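Local coordinates for protein geranylgeranyl pyrophosphate synthase (PDB 3LK5) that probably condenses allylic diphosphates with isopentenyl diphosphate in isoprenoid biosynthesis, using magnesium, as in other FPP/GGPP synthases, at residues Asp352-Asp355 with Glu356-Ala359. Residues are numbered along the deposited sequence; the frame is centred on the assembly and turned at random.
Sequences DIPD and EVRA
R358 runs extended from its backbone N out to CD (chi1 -180°), then bends at chi3 (-79°), and this turns its guanidinium back over I353. I353 in turn sets CG2 anti to its own backbone N, which puts this methyl against the backbone of R358, with I353 CG2 3.6 Å from R358 N. The two meet at the N-terminus of helix 355-369, the last helix of this all-helical prenyl synthase fold, with P354 as the N-cap residue. The first turn of the helix is held by two i to i+4 backbone hydrogen bonds. R358 N donates to P354 O at 3.0 Å, nearly straight at 170°. A359 N donates to D355 O at the same 3.0 Å.

I353 CB lies over one face of the R358 guanidinium, offset toward the rim, and is 3.9 Å from R358 NH2. The group is anchored further back in the chain: R358 NH2 donates a hydrogen bond to L348 O, and NE has a weak, long ion pair with D349. D355 OD1 lies at the edge of the guanidinium, near its plane, but is 4.2 Å from R358 NH1, beyond a salt bridge. It may still add some electrostatic attraction.

On the buried side, V357 packs against L75 and A76 of helix 65-78. The V357 side chain crosses that of I353 at about a right angle, with I353 CG2 3.9 Å from V357 CB. The side chains of P354 and V357 lie side by side, pointing the same way, and P354 CB sits 4.0 Å from V357 CG2.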
# COMPACT_ATOMS: atom_id res chain seq x y z
N ASP A 352 17.71 -5.23 32.02
CA ASP A 352 17.41 -4.05 32.79
C ASP A 352 16.55 -3.08 31.99
O ASP A 352 16.92 -2.69 30.88
CB ASP A 352 18.68 -3.37 33.31
CG ASP A 352 18.37 -2.17 34.20
OD1 ASP A 352 17.50 -2.30 35.11
OD2 ASP A 352 18.97 -1.09 33.98
N ILE A 353 15.42 -2.70 32.56
CA ILE A 353 14.47 -1.74 31.96
C ILE A 353 14.12 -0.73 33.06
O ILE A 353 13.94 -1.15 34.21
CB ILE A 353 13.20 -2.49 31.49
CG1 ILE A 353 13.50 -3.27 30.21
CG2 ILE A 353 12.03 -1.54 31.23
CD1 ILE A 353 12.46 -4.33 29.92
N PRO A 354 14.03 0.58 32.74
CA PRO A 354 13.68 1.51 33.84
C PRO A 354 12.42 1.02 34.55
O PRO A 354 11.52 0.46 33.88
CB PRO A 354 13.40 2.84 33.12
CG PRO A 354 14.15 2.74 31.83
CD PRO A 354 14.15 1.28 31.44
N ASP A 355 12.36 1.18 35.87
CA ASP A 355 11.24 0.66 36.70
C ASP A 355 9.87 1.03 36.18
O ASP A 355 8.97 0.19 36.13
CB ASP A 355 11.32 1.18 38.15
CG ASP A 355 12.36 0.48 38.98
OD1 ASP A 355 12.91 -0.52 38.48
OD2 ASP A 355 12.63 0.93 40.13
N GLU A 356 9.70 2.31 35.85
CA GLU A 356 8.41 2.84 35.44
C GLU A 356 7.96 2.27 34.08
O GLU A 356 6.76 2.04 33.85
CB GLU A 356 8.45 4.38 35.45
CG GLU A 356 7.81 5.10 34.25
CD GLU A 356 6.28 5.07 34.26
OE1 GLU A 356 5.69 4.75 35.32
OE2 GLU A 356 5.67 5.36 33.22
N VAL A 357 8.92 2.07 33.18
CA VAL A 357 8.62 1.47 31.88
C VAL A 357 8.21 -0.01 32.03
O VAL A 357 7.21 -0.45 31.44
CB VAL A 357 9.81 1.61 30.92
CG1 VAL A 357 9.45 1.05 29.54
CG2 VAL A 357 10.22 3.12 30.79
N ARG A 358 8.95 -0.76 32.87
CA ARG A 358 8.59 -2.14 33.15
C ARG A 358 7.18 -2.24 33.70
O ARG A 358 6.38 -3.09 33.26
CB ARG A 358 9.59 -2.79 34.13
CG ARG A 358 9.26 -4.24 34.43
CD ARG A 358 10.28 -4.89 35.35
NE ARG A 358 11.50 -5.30 34.65
CZ ARG A 358 12.69 -4.75 34.89
NH1 ARG A 358 12.79 -3.78 35.80
NH2 ARG A 358 13.79 -5.15 34.24
N ALA A 359 6.88 -1.38 34.68
CA ALA A 359 5.58 -1.33 35.32
C ALA A 359 4.48 -1.12 34.31
O ALA A 359 3.43 -1.78 34.33
CB ALA A 359 5.55 -0.21 36.41